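Local coordinates for protein MstE (Scytonema sp. PCC 10023, PDB 6SBF) that probably folds and cyclises linear isoprenoid chains by protonation, as a single-domain class II terpene cyclase of merosterol biosynthesis, at residues 84-87 and 88-91; 100-103 and 104-107; 194-197 and 198-202; 233-236 and 237-241. The protein carries 1 engineered substitution. One frame throughout, in Å; residues are numbered along the deposited sequence.

Interaction 1: 84-87 and 88-91; sequences AWEL and LKIR
Residues 84-90 form the last turns of helix 75-90, with Arg-91 just beyond: Leu-88 N bonds to Ala-84 O, Lys-89 N lies 2.9 Å from Trp-85 O in the next bond, and the closing bond from Arg-91 N to Leu-87 O is weak. Trp-85, Glu-86 and Lys-89 carry the side-chain contact. The lysine chain crosses the indole at about a right angle, its CG over one face of the five-membered ring, 4.0 Å from the centroid, as a CH-pi contact; CD follows at 3.4 Å from Trp-85 NE1. A bend at chi3 (-63°) keeps CE near the indole nitrogen and brings Lys-89 NZ beside Glu-86, where it closes a salt bridge of 3.0 Å to Glu-86 OE2, meeting that oxygen from above the carboxylate plane. A water in the indole plane accepts from both Trp-85 NE1 and Lys-89 NZ, each at 3.0 Å. A methionine in place of Lys-89 would probably leave the Glu-86 carboxylate without its positive mate and the water with one donor fewer. On the buried side, Trp-85 and Leu-88 pack on helix 109-121, and Leu-88 CB lies 4.3 Å from Trp-85 CE3. One lysine thus serves two chemistries: its methylenes shield an aromatic face, and its ammonium pairs with a carboxylate that is exposed to solvent, where the salt bridge is likely to be partly screened.

Interaction 2: 100-103 and 104-107; sequences GYNY and ILCG
Segments 100-103 and 104-107 double back on each other in the loop between helices 75-90 and 109-121, with a type I beta turn from Asn-102 to Leu-105 at the bend and the CA atoms of Gly-100 and Gly-107 only 4.3 Å apart at the open end. The turn is closed by Leu-105 N bonding to Asn-102 O at 3.2 Å, the donor standing well above the carbonyl plane. Asn-102 reinforces it with its side chain: CG sits between the backbone N and the carbonyl carbon (chi1 63°), which turns OD1 in over the turn, where it takes weak hydrogen bonds from Ile-104 N at 3.1 Å and Leu-105 N at 3.3 Å. The weak bond to Ile-104 N is that of an Asx turn. The other end of the amide is held too, since ND2 donates to the backbone oxygens of Ala-54 and Ile-56. A leucine replacing Asn-102 would probably leave those two oxygens without this donor and the NH of Ile-104 without its acceptor in the turn. Across the turn, Leu-105 CG rests 4.0 Å from Tyr-101 CB, while Tyr-101 OH bonds to Ser-55 O and its ring meets Phe-50 edge-to-face. Leu-105 also reaches Ile-155 of helix 152-158. At the open end, a water bridges the two arms of the loop, accepting from Tyr-101 N at 2.9 Å and donating to Cys-106 O at 2.8 Å. Gly-100 CA makes a CA-H...O contact with the same carbonyl oxygen, at a place where a beta-carbon would clash with it.

Interaction 3: 194-197 and 198-202; sequences HDYL and RVTQT
Arg-198 CG lies over one face of the His-194 imidazole, 4.0 Å from the ring centroid, and Thr-200 CG2 covers a face of the Tyr-196 ring at the same distance, displaced toward the rim; both are CH-pi contacts. At the imidazole edge, His-194 ND1 donates in the ring plane to the anti lone pair of Asp-195 OD1 at 2.8 Å, which fixes the rotation of the ring. The arginine runs alongside the histidine, bent at chi2 and chi3, and its guanidinium plane stands 89° to the imidazole. Thr-200 has OG1 between its backbone N and carbonyl carbon (chi1 54°), a torsion that sends the hydroxyl back along the helix to 2.9 Å from Tyr-196 O and 3.2 Å from Leu-197 O while the methyl turns to the tyrosine. Arg-198 N bonds to His-194 O. Both ring contacts are of the i to i+4 kind, near the C-terminal end of helix 187-200, in the region that matches the squalene-hopene cyclase C-terminal family. Tyr-196 and Leu-197 pack on helix 177-183, with Tyr-196 OH bonded to Thr-177. Leu-197 also touches helix 215-229, where His-194 and Arg-198 face Leu-226, and these two both reach Asp-234, just ahead of helix 235-248.

Interaction 4: 233-236 and 237-241; sequences ADQP and SIEQA
Gln-235 carries its CG opposite the backbone N (chi1 -164°) and then bends at chi2 (66°), while Glu-239, one helical turn on, bends at its own chi2 (-60°); the two chains are thereby brought to cross, amide to carboxylate. Gln-235 NE2 donates to Glu-239 OE2 at 2.9 Å. The acceptor lies close to the amide plane, but the carboxylate is turned well away from it and is met on its anti side, somewhat out of plane. The second carboxylate oxygen, Glu-239 OE1, takes a hydrogen bond from Asn-278, so both oxygens of the acid have a donor. Ile-238 also meets the glutamine: Gln-235 OE1 comes 3.8 Å from Ile-238 CD1, and Ile-238 CG2 lies 3.9 Å from Gln-235 NE2, while the isoleucine packs on Leu-226 and Ala-227 of helix 215-229. This is near the start of helix 235-248, entered from a short 3-10 segment, and the i to i+4 pattern is set at once: Ile-238 N bonds to Asp-234 O at 3.1 Å, Glu-239 N to Gln-235 O at 2.9 Å and Gln-240 N to Pro-236 O at 2.9 Å. Pro-236 occupies a first-turn position, where its lack of an N-H costs no helical bond. Just before it, the carboxylate of Asp-234 pairs with Arg-198 and probably with His-194 NE2 of helix 187-200. A water donates to Ala-233 O and, at 2.7 Å, to Ser-237 OG, joining the 3-10 segment to the helix proper.

From the N terminus the four contacts come in series, none nested in or crossing another, and none spans a long loop: interactions 1, 3 and 4 lie at helix ends, and only interaction 2 closes a turn within a loop. Interaction 1 ends helix 75-90; interaction 2 follows on the way to helix 109-121. These two touch through Arg-91, whose NH1 packs 3.4 Å from Tyr-103 N while forming salt bridges with Asp-58 and Glu-59. Interactions 3 and 4, centres about 11 Å apart, join helices 187-200 and 235-248: Arg-198 NH2 makes a 2.8 Å salt bridge with Asp-234 OD1. Interactions 1 and 4 lie on opposite sides of the centre of this alpha6-alpha6 barrel chain.

Interaction 1: 84-87 and 88-91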
ATOM      1  N   ALA A  84     -12.397   8.599  10.434  1.00 12.49           N
ATOM      2  CA  ALA A  84     -12.295   7.810   9.192  1.00 12.09           C
ATOM      3  C   ALA A  84     -13.067   6.490   9.349  1.00 12.01           C
ATOM      4  O   ALA A  84     -13.753   6.077   8.404  1.00 13.37           O
ATOM      5  CB  ALA A  84     -10.841   7.551   8.860  1.00 13.74           C
ATOM      6  N   TRP A  85     -12.957   5.851  10.517  1.00 12.35           N
ATOM      7  CA  TRP A  85     -13.697   4.600  10.720  1.00 12.44           C
ATOM      8  C   TRP A  85     -15.197   4.875  10.747  1.00 12.40           C
ATOM      9  O   TRP A  85     -15.974   4.086  10.207  1.00 13.67           O
ATOM     10  CB  TRP A  85     -13.218   3.930  12.028  1.00 13.05           C
ATOM     11  CG  TRP A  85     -13.977   2.726  12.425  1.00 13.34           C
ATOM     12  CD1 TRP A  85     -14.724   2.560  13.556  1.00 14.50           C
ATOM     13  CD2 TRP A  85     -14.122   1.493  11.684  1.00 12.98           C
ATOM     14  NE1 TRP A  85     -15.317   1.348  13.547  1.00 16.05           N
ATOM     15  CE2 TRP A  85     -14.966   0.640  12.427  1.00 14.28           C
ATOM     16  CE3 TRP A  85     -13.619   1.018  10.458  1.00 15.07           C
ATOM     17  CZ2 TRP A  85     -15.319  -0.631  11.999  1.00 16.08           C
ATOM     18  CZ3 TRP A  85     -13.960  -0.236  10.066  1.00 15.81           C
ATOM     19  CH2 TRP A  85     -14.814  -1.045  10.792  1.00 16.93           C
ATOM     20  N   GLU A  86     -15.613   5.971  11.364  1.00 13.10           N
ATOM     21  CA  GLU A  86     -17.047   6.315  11.341  1.00 13.84           C
ATOM     22  C   GLU A  86     -17.529   6.538   9.897  1.00 13.42           C
ATOM     23  O   GLU A  86     -18.643   6.077   9.560  1.00 14.34           O
ATOM     24  CB  GLU A  86     -17.305   7.563  12.196  1.00 16.82           C
ATOM     25  CG  GLU A  86     -17.155   7.302  13.679  1.00 18.35           C
ATOM     26  CD  GLU A  86     -18.051   6.251  14.338  1.00 24.14           C
ATOM     27  OE1 GLU A  86     -19.218   6.119  13.928  1.00 27.26           O
ATOM     28  OE2 GLU A  86     -17.558   5.554  15.278  1.00 32.39           O
ATOM     29  N   LEU A  87     -16.710   7.181   9.056  1.00 13.10           N
ATOM     30  CA  LEU A  87     -17.078   7.343   7.620  1.00 12.77           C
ATOM     31  C   LEU A  87     -17.216   5.969   6.940  1.00 13.50           C
ATOM     32  O   LEU A  87     -18.191   5.752   6.206  1.00 14.49           O
ATOM     33  CB  LEU A  87     -16.027   8.201   6.906  1.00 13.06           C
ATOM     34  CG  LEU A  87     -16.049   9.675   7.353  1.00 13.91           C
ATOM     35  CD1 LEU A  87     -14.883  10.432   6.714  1.00 16.40           C
ATOM     36  CD2 LEU A  87     -17.344  10.358   6.993  1.00 17.39           C
ATOM     37  N   LEU A  88     -16.267   5.080   7.197  1.00 13.08           N
ATOM     38  CA  LEU A  88     -16.324   3.742   6.629  1.00 12.73           C
ATOM     39  C   LEU A  88     -17.575   2.990   7.074  1.00 12.84           C
ATOM     40  O   LEU A  88     -18.218   2.276   6.285  1.00 13.49           O
ATOM     41  CB  LEU A  88     -15.032   2.995   6.927  1.00 13.05           C
ATOM     42  CG  LEU A  88     -13.835   3.453   6.106  1.00 14.21           C
ATOM     43  CD1 LEU A  88     -12.563   2.976   6.717  1.00 15.60           C
ATOM     44  CD2 LEU A  88     -13.917   3.074   4.661  1.00 14.47           C
ATOM     45  N   LYS A  89     -17.946   3.111   8.353  1.00 13.80           N
ATOM     46  CA  LYS A  89     -19.164   2.409   8.832  1.00 14.89           C
ATOM     47  C   LYS A  89     -20.432   2.895   8.137  1.00 14.17           C
ATOM     48  O   LYS A  89     -21.351   2.080   7.978  1.00 15.77           O
ATOM     49  CB  LYS A  89     -19.288   2.547  10.345  1.00 15.22           C
ATOM     50  CG  LYS A  89     -18.322   1.642  11.099  1.00 16.53           C
ATOM     51  CD  LYS A  89     -18.590   1.594  12.575  1.00 20.54           C
ATOM     52  CE  LYS A  89     -18.415   2.936  13.238  1.00 21.16           C
ATOM     53  NZ  LYS A  89     -18.693   2.811  14.665  1.00 25.63           N
ATOM     54  N   ILE A  90     -20.455   4.175   7.742  1.00 13.95           N
ATOM     55  CA  ILE A  90     -21.641   4.706   7.041  1.00 15.36           C
ATOM     56  C   ILE A  90     -21.717   4.162   5.614  1.00 15.35           C
ATOM     57  O   ILE A  90     -22.803   4.141   5.051  1.00 16.34           O
ATOM     58  CB  ILE A  90     -21.648   6.245   7.124  1.00 17.22           C
ATOM     59  CG1 ILE A  90     -21.939   6.646   8.568  1.00 20.10           C
ATOM     60  CG2 ILE A  90     -22.587   6.879   6.170  1.00 22.51           C
ATOM     61  CD1 ILE A  90     -21.522   8.076   8.900  1.00 24.86           C
ATOM     62  N   ARG A  91     -20.604   3.675   5.033  1.00 14.91           N
ATOM     63  CA  ARG A  91     -20.569   3.002   3.702  1.00 13.72           C
ATOM     64  C   ARG A  91     -20.978   1.543   3.902  1.00 14.53           C
ATOM     65  O   ARG A  91     -20.124   0.619   3.802  1.00 15.30           O
ATOM     66  CB  ARG A  91     -19.210   3.184   3.039  1.00 14.08           C
ATOM     67  CG  ARG A  91     -18.864   4.601   2.638  1.00 13.64           C
ATOM     68  CD  ARG A  91     -19.690   5.092   1.449  1.00 14.01           C
ATOM     69  NE  ARG A  91     -19.373   6.452   1.099  1.00 12.97           N
ATOM     70  CZ  ARG A  91     -18.381   6.808   0.281  1.00 13.54           C
ATOM     71  NH1 ARG A  91     -17.665   5.922  -0.407  1.00 13.70           N
ATOM     72  NH2 ARG A  91     -18.130   8.088   0.107  1.00 13.68           N
TER
HETATM   73  O   HOH W   1     -17.131   0.490  15.741  1.00 23.53           O

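Interaction 2: 100-103 and 104-107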
ATOM      1  N   GLY A 100     -14.961  -0.748  -1.087  1.00 12.40           N
ATOM      2  CA  GLY A 100     -14.386  -0.727  -2.423  1.00 12.15           C
ATOM      3  C   GLY A 100     -13.678   0.564  -2.707  1.00 12.83           C
ATOM      4  O   GLY A 100     -13.466   1.422  -1.819  1.00 13.69           O
ATOM      5  N   TYR A 101     -13.285   0.764  -3.952  1.00 13.31           N
ATOM      6  CA  TYR A 101     -12.478   1.929  -4.343  1.00 12.50           C
ATOM      7  C   TYR A 101     -13.206   3.212  -3.900  1.00 12.32           C
ATOM      8  O   TYR A 101     -12.596   4.111  -3.370  1.00 12.41           O
ATOM      9  CB  TYR A 101     -12.319   1.868  -5.855  1.00 13.17           C
ATOM     10  CG  TYR A 101     -11.711   3.051  -6.540  1.00 13.58           C
ATOM     11  CD1 TYR A 101     -10.362   3.304  -6.511  1.00 13.58           C
ATOM     12  CD2 TYR A 101     -12.522   3.938  -7.256  1.00 13.29           C
ATOM     13  CE1 TYR A 101      -9.796   4.378  -7.166  1.00 14.51           C
ATOM     14  CE2 TYR A 101     -11.949   5.031  -7.880  1.00 13.88           C
ATOM     15  CZ  TYR A 101     -10.605   5.282  -7.835  1.00 13.34           C
ATOM     16  OH  TYR A 101     -10.068   6.339  -8.508  1.00 14.59           O
ATOM     17  N   ASN A 102     -14.498   3.253  -4.199  1.00 12.18           N
ATOM     18  CA  ASN A 102     -15.363   4.378  -3.811  1.00 12.77           C
ATOM     19  C   ASN A 102     -16.805   3.843  -3.811  1.00 12.69           C
ATOM     20  O   ASN A 102     -17.062   2.644  -3.975  1.00 13.25           O
ATOM     21  CB  ASN A 102     -15.205   5.624  -4.711  1.00 12.74           C
ATOM     22  CG  ASN A 102     -15.602   5.362  -6.146  1.00 12.57           C
ATOM     23  OD1 ASN A 102     -16.404   4.452  -6.380  1.00 13.67           O
ATOM     24  ND2 ASN A 102     -15.064   6.211  -7.036  1.00 14.71           N
ATOM     25  N   TYR A 103     -17.789   4.729  -3.558  1.00 12.63           N
ATOM     26  CA  TYR A 103     -19.177   4.291  -3.342  1.00 13.89           C
ATOM     27  C   TYR A 103     -19.711   3.457  -4.501  1.00 13.53           C
ATOM     28  O   TYR A 103     -20.465   2.508  -4.292  1.00 14.78           O
ATOM     29  CB  TYR A 103     -20.102   5.508  -3.175  1.00 13.78           C
ATOM     30  CG  TYR A 103     -21.509   5.164  -2.786  1.00 13.60           C
ATOM     31  CD1 TYR A 103     -21.867   5.035  -1.460  1.00 15.05           C
ATOM     32  CD2 TYR A 103     -22.489   4.957  -3.718  1.00 15.30           C
ATOM     33  CE1 TYR A 103     -23.163   4.740  -1.073  1.00 16.60           C
ATOM     34  CE2 TYR A 103     -23.794   4.630  -3.369  1.00 17.60           C
ATOM     35  CZ  TYR A 103     -24.120   4.489  -2.029  1.00 17.62           C
ATOM     36  OH  TYR A 103     -25.390   4.140  -1.701  1.00 21.64           O
ATOM     37  N   ILE A 104     -19.363   3.861  -5.731  1.00 14.19           N
ATOM     38  CA  ILE A 104     -20.048   3.284  -6.917  1.00 16.00           C
ATOM     39  C   ILE A 104     -19.383   1.962  -7.319  1.00 14.85           C
ATOM     40  O   ILE A 104     -19.984   1.196  -8.061  1.00 18.28           O
ATOM     41  CB  ILE A 104     -20.121   4.278  -8.077  1.00 17.64           C
ATOM     42  CG1 ILE A 104     -18.742   4.615  -8.650  1.00 19.13           C
ATOM     43  CG2 ILE A 104     -20.930   5.520  -7.704  1.00 20.19           C
ATOM     44  CD1 ILE A 104     -18.823   5.376  -9.934  1.00 22.01           C
ATOM     45  N   LEU A 105     -18.194   1.680  -6.817  1.00 15.06           N
ATOM     46  CA  LEU A 105     -17.545   0.387  -7.115  1.00 14.87           C
ATOM     47  C   LEU A 105     -18.083  -0.734  -6.249  1.00 14.30           C
ATOM     48  O   LEU A 105     -18.560  -0.498  -5.090  1.00 16.15           O
ATOM     49  CB  LEU A 105     -16.040   0.465  -6.900  1.00 17.14           C
ATOM     50  CG  LEU A 105     -15.212   0.464  -8.174  1.00 19.17           C
ATOM     51  CD1 LEU A 105     -15.381  -0.859  -8.929  1.00 20.78           C
ATOM     52  CD2 LEU A 105     -15.505   1.676  -9.053  1.00 20.80           C
ATOM     53  N   CYS A 106     -17.986  -1.951  -6.754  1.00 15.61           N
ATOM     54  CA  CYS A 106     -18.256  -3.151  -5.962  1.00 15.88           C
ATOM     55  C   CYS A 106     -17.175  -3.283  -4.886  1.00 14.70           C
ATOM     56  O   CYS A 106     -16.143  -2.621  -4.910  1.00 14.96           O
ATOM     57  CB  CYS A 106     -18.301  -4.389  -6.836  1.00 16.95           C
ATOM     58  SG  CYS A 106     -16.770  -4.691  -7.756  1.00 18.45           S
ATOM     59  N   GLY A 107     -17.467  -4.143  -3.926  1.00 15.51           N
ATOM     60  CA  GLY A 107     -16.464  -4.438  -2.906  1.00 14.44           C
ATOM     61  C   GLY A 107     -15.258  -5.104  -3.479  1.00 13.97           C
ATOM     62  O   GLY A 107     -15.318  -5.746  -4.556  1.00 15.08           O
TER
HETATM   63  O   HOH W   2     -13.514  -1.702  -5.487  1.00 14.10           O

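Interaction 3: 194-197 and 198-202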
ATOM      1  N   HIS A 194       0.092 -17.915   4.392  1.00 16.26           N
ATOM      2  CA  HIS A 194       1.543 -18.110   4.546  1.00 15.80           C
ATOM      3  C   HIS A 194       2.167 -18.901   3.358  1.00 15.43           C
ATOM      4  O   HIS A 194       3.201 -18.493   2.845  1.00 15.64           O
ATOM      5  CB  HIS A 194       1.801 -18.802   5.900  1.00 19.98           C
ATOM      6  CG  HIS A 194       3.203 -19.276   6.050  1.00 18.61           C
ATOM      7  ND1 HIS A 194       3.610 -20.499   5.551  1.00 20.29           N
ATOM      8  CD2 HIS A 194       4.305 -18.658   6.570  1.00 19.78           C
ATOM      9  CE1 HIS A 194       4.899 -20.655   5.812  1.00 22.82           C
ATOM     10  NE2 HIS A 194       5.363 -19.514   6.421  1.00 22.11           N
ATOM     11  N   ASP A 195       1.636 -20.058   3.054  1.00 15.90           N
ATOM     12  CA  ASP A 195       2.280 -20.948   2.073  1.00 16.60           C
ATOM     13  C   ASP A 195       2.280 -20.244   0.722  1.00 15.78           C
ATOM     14  O   ASP A 195       3.278 -20.341  -0.012  1.00 15.88           O
ATOM     15  CB  ASP A 195       1.632 -22.315   2.072  1.00 17.73           C
ATOM     16  CG  ASP A 195       1.906 -23.156   3.309  1.00 19.41           C
ATOM     17  OD1 ASP A 195       2.610 -22.693   4.227  1.00 23.36           O
ATOM     18  OD2 ASP A 195       1.411 -24.273   3.317  1.00 26.46           O
ATOM     19  N   TYR A 196       1.175 -19.607   0.346  1.00 13.87           N
ATOM     20  CA  TYR A 196       1.089 -18.862  -0.936  1.00 14.24           C
ATOM     21  C   TYR A 196       2.164 -17.783  -0.957  1.00 14.31           C
ATOM     22  O   TYR A 196       2.903 -17.620  -1.965  1.00 14.39           O
ATOM     23  CB  TYR A 196      -0.301 -18.250  -1.093  1.00 14.94           C
ATOM     24  CG  TYR A 196      -0.399 -17.323  -2.265  1.00 13.71           C
ATOM     25  CD1 TYR A 196      -0.681 -17.786  -3.539  1.00 15.45           C
ATOM     26  CD2 TYR A 196      -0.165 -15.975  -2.091  1.00 15.26           C
ATOM     27  CE1 TYR A 196      -0.747 -16.919  -4.616  1.00 15.93           C
ATOM     28  CE2 TYR A 196      -0.232 -15.119  -3.172  1.00 15.23           C
ATOM     29  CZ  TYR A 196      -0.487 -15.588  -4.450  1.00 15.65           C
ATOM     30  OH  TYR A 196      -0.539 -14.698  -5.496  1.00 19.01           O
ATOM     31  N   LEU A 197       2.308 -17.038   0.125  1.00 13.95           N
ATOM     32  CA  LEU A 197       3.354 -15.998   0.172  1.00 13.72           C
ATOM     33  C   LEU A 197       4.744 -16.653   0.069  1.00 13.33           C
ATOM     34  O   LEU A 197       5.624 -16.111  -0.655  1.00 14.92           O
ATOM     35  CB  LEU A 197       3.226 -15.149   1.405  1.00 14.63           C
ATOM     36  CG  LEU A 197       1.934 -14.300   1.435  1.00 17.27           C
ATOM     37  CD1 LEU A 197       1.804 -13.567   2.725  1.00 18.60           C
ATOM     38  CD2 LEU A 197       1.899 -13.297   0.292  1.00 19.29           C
ATOM     39  N   ARG A 198       4.992 -17.763   0.711  1.00 13.67           N
ATOM     40  CA  ARG A 198       6.327 -18.358   0.588  1.00 14.49           C
ATOM     41  C   ARG A 198       6.605 -18.824  -0.860  1.00 14.21           C
ATOM     42  O   ARG A 198       7.725 -18.580  -1.389  1.00 14.80           O
ATOM     43  CB  ARG A 198       6.504 -19.511   1.560  1.00 15.09           C
ATOM     44  CG  ARG A 198       6.712 -19.075   3.010  1.00 16.14           C
ATOM     45  CD  ARG A 198       8.056 -18.381   3.265  1.00 16.27           C
ATOM     46  NE  ARG A 198       9.171 -19.214   2.857  1.00 16.81           N
ATOM     47  CZ  ARG A 198       9.573 -20.301   3.422  1.00 20.82           C
ATOM     48  NH1 ARG A 198      10.454 -21.044   2.767  1.00 30.93           N
ATOM     49  NH2 ARG A 198       9.167 -20.654   4.614  1.00 21.40           N
ATOM     50  N   VAL A 199       5.666 -19.464  -1.513  1.00 15.40           N
ATOM     51  CA  VAL A 199       5.956 -20.082  -2.842  1.00 16.86           C
ATOM     52  C   VAL A 199       6.066 -19.031  -3.917  1.00 15.91           C
ATOM     53  O   VAL A 199       6.680 -19.309  -4.960  1.00 19.75           O
ATOM     54  CB  VAL A 199       4.943 -21.163  -3.177  1.00 19.83           C
ATOM     55  CG1 VAL A 199       4.962 -22.278  -2.139  1.00 23.78           C
ATOM     56  CG2 VAL A 199       3.603 -20.620  -3.537  1.00 21.10           C
ATOM     57  N   THR A 200       5.547 -17.834  -3.695  1.00 14.31           N
ATOM     58  CA  THR A 200       5.580 -16.754  -4.714  1.00 13.99           C
ATOM     59  C   THR A 200       6.829 -15.885  -4.663  1.00 13.68           C
ATOM     60  O   THR A 200       7.033 -15.047  -5.553  1.00 15.20           O
ATOM     61  CB  THR A 200       4.325 -15.904  -4.670  1.00 14.74           C
ATOM     62  OG1 THR A 200       4.103 -15.401  -3.346  1.00 14.97           O
ATOM     63  CG2 THR A 200       3.111 -16.648  -5.151  1.00 15.93           C
ATOM     64  N   GLN A 201       7.721 -16.077  -3.716  1.00 13.73           N
ATOM     65  CA  GLN A 201       8.958 -15.279  -3.662  1.00 13.04           C
ATOM     66  C   GLN A 201       9.767 -15.633  -4.917  1.00 13.74           C
ATOM     67  O   GLN A 201       9.942 -16.817  -5.240  1.00 15.64           O
ATOM     68  CB  GLN A 201       9.766 -15.593  -2.377  1.00 13.83           C
ATOM     69  CG  GLN A 201      10.889 -14.599  -2.110  1.00 14.63           C
ATOM     70  CD  GLN A 201      11.565 -14.832  -0.774  1.00 14.36           C
ATOM     71  OE1 GLN A 201      11.440 -15.929  -0.219  1.00 16.29           O
ATOM     72  NE2 GLN A 201      12.300 -13.829  -0.315  1.00 13.46           N
ATOM     73  N   THR A 202      10.376 -14.644  -5.522  1.00 14.28           N
ATOM     74  CA  THR A 202      11.223 -14.883  -6.713  1.00 14.92           C
ATOM     75  C   THR A 202      12.591 -15.384  -6.294  1.00 16.15           C
ATOM     76  O   THR A 202      12.990 -15.211  -5.131  1.00 16.08           O
ATOM     77  CB  THR A 202      11.417 -13.623  -7.576  1.00 16.29           C
ATOM     78  OG1 THR A 202      12.361 -12.715  -6.952  1.00 17.71           O
ATOM     79  CG2 THR A 202      10.085 -12.977  -7.862  1.00 17.74           C
TER

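Interaction 4: 233-236 and 237-241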
ATOM      1  N   ALA A 233      11.315 -20.627  10.398  1.00 15.03           N
ATOM      2  CA  ALA A 233      11.421 -21.176   9.030  1.00 17.14           C
ATOM      3  C   ALA A 233      11.341 -20.048   8.003  1.00 15.45           C
ATOM      4  O   ALA A 233      11.777 -20.263   6.871  1.00 17.39           O
ATOM      5  CB  ALA A 233      10.356 -22.215   8.770  1.00 20.09           C
ATOM      6  N   ASP A 234      10.740 -18.923   8.334  1.00 14.27           N
ATOM      7  CA  ASP A 234      10.524 -17.805   7.398  1.00 14.20           C
ATOM      8  C   ASP A 234      11.668 -16.803   7.423  1.00 13.81           C
ATOM      9  O   ASP A 234      11.750 -15.953   6.543  1.00 14.94           O
ATOM     10  CB  ASP A 234       9.191 -17.130   7.683  1.00 15.24           C
ATOM     11  CG  ASP A 234       8.022 -18.084   7.497  1.00 16.62           C
ATOM     12  OD1 ASP A 234       8.075 -18.961   6.602  1.00 18.48           O
ATOM     13  OD2 ASP A 234       7.019 -17.921   8.179  1.00 21.05           O
ATOM     14  N   GLN A 235      12.591 -16.889   8.375  1.00 14.08           N
ATOM     15  CA  GLN A 235      13.619 -15.857   8.545  1.00 14.43           C
ATOM     16  C   GLN A 235      14.566 -15.825   7.342  1.00 13.60           C
ATOM     17  O   GLN A 235      14.920 -14.712   6.911  1.00 15.04           O
ATOM     18  CB  GLN A 235      14.376 -15.990   9.863  1.00 15.12           C
ATOM     19  CG  GLN A 235      15.139 -14.715  10.197  1.00 17.37           C
ATOM     20  CD  GLN A 235      14.208 -13.553  10.474  1.00 20.68           C
ATOM     21  OE1 GLN A 235      13.133 -13.748  11.026  1.00 19.79           O
ATOM     22  NE2 GLN A 235      14.639 -12.370  10.058  1.00 21.21           N
ATOM     23  N   PRO A 236      15.005 -16.961   6.753  1.00 14.99           N
ATOM     24  CA  PRO A 236      15.860 -16.862   5.563  1.00 15.46           C
ATOM     25  C   PRO A 236      15.201 -16.066   4.421  1.00 14.63           C
ATOM     26  O   PRO A 236      15.865 -15.260   3.783  1.00 15.52           O
ATOM     27  CB  PRO A 236      16.149 -18.334   5.190  1.00 17.14           C
ATOM     28  CG  PRO A 236      15.945 -19.120   6.446  1.00 15.87           C
ATOM     29  CD  PRO A 236      14.849 -18.354   7.210  1.00 15.67           C
ATOM     30  N   SER A 237      13.913 -16.289   4.224  1.00 14.00           N
ATOM     31  CA  SER A 237      13.154 -15.581   3.176  1.00 13.68           C
ATOM     32  C   SER A 237      13.126 -14.099   3.454  1.00 13.41           C
ATOM     33  O   SER A 237      13.277 -13.284   2.519  1.00 13.87           O
ATOM     34  CB  SER A 237      11.780 -16.168   2.998  1.00 14.90           C
ATOM     35  OG  SER A 237      11.853 -17.493   2.497  1.00 17.98           O
ATOM     36  N   ILE A 238      12.902 -13.726   4.725  1.00 13.57           N
ATOM     37  CA  ILE A 238      12.897 -12.306   5.113  1.00 13.48           C
ATOM     38  C   ILE A 238      14.262 -11.694   4.815  1.00 13.82           C
ATOM     39  O   ILE A 238      14.363 -10.600   4.248  1.00 14.16           O
ATOM     40  CB  ILE A 238      12.484 -12.135   6.581  1.00 13.32           C
ATOM     41  CG1 ILE A 238      11.050 -12.602   6.819  1.00 14.41           C
ATOM     42  CG2 ILE A 238      12.717 -10.715   7.030  1.00 14.91           C
ATOM     43  CD1 ILE A 238      10.745 -12.906   8.247  1.00 15.41           C
ATOM     44  N   GLU A 239      15.326 -12.410   5.207  1.00 13.80           N
ATOM     45  CA  GLU A 239      16.683 -11.858   5.029  1.00 14.70           C
ATOM     46  C   GLU A 239      16.984 -11.702   3.531  1.00 14.42           C
ATOM     47  O   GLU A 239      17.682 -10.785   3.149  1.00 15.40           O
ATOM     48  CB  GLU A 239      17.724 -12.727   5.749  1.00 17.48           C
ATOM     49  CG  GLU A 239      17.561 -12.733   7.242  1.00 20.24           C
ATOM     50  CD  GLU A 239      17.657 -11.413   7.958  1.00 21.61           C
ATOM     51  OE1 GLU A 239      18.254 -10.435   7.430  1.00 23.42           O
ATOM     52  OE2 GLU A 239      17.159 -11.371   9.114  1.00 25.84           O
ATOM     53  N   GLN A 240      16.523 -12.648   2.725  1.00 14.75           N
ATOM     54  CA  GLN A 240      16.771 -12.520   1.253  1.00 14.66           C
ATOM     55  C   GLN A 240      16.036 -11.275   0.712  1.00 13.72           C
ATOM     56  O   GLN A 240      16.583 -10.572  -0.145  1.00 14.81           O
ATOM     57  CB  GLN A 240      16.321 -13.737   0.465  1.00 16.81           C
ATOM     58  CG  GLN A 240      17.087 -13.729  -0.865  1.00 20.38           C
ATOM     59  CD  GLN A 240      16.577 -14.712  -1.891  1.00 23.21           C
ATOM     60  OE1 GLN A 240      15.573 -15.420  -1.682  1.00 23.39           O
ATOM     61  NE2 GLN A 240      17.301 -14.746  -3.018  1.00 25.31           N
ATOM     62  N   ALA A 241      14.831 -11.028   1.197  1.00 13.08           N
ATOM     63  CA  ALA A 241      14.093  -9.836   0.791  1.00 13.60           C
ATOM     64  C   ALA A 241      14.825  -8.570   1.219  1.00 12.51           C
ATOM     65  O   ALA A 241      14.898  -7.570   0.475  1.00 12.99           O
ATOM     66  CB  ALA A 241      12.688  -9.925   1.315  1.00 13.93           C
TER
HETATM   67  O   HOH W   3      12.638 -19.016   4.568  1.00 17.49           O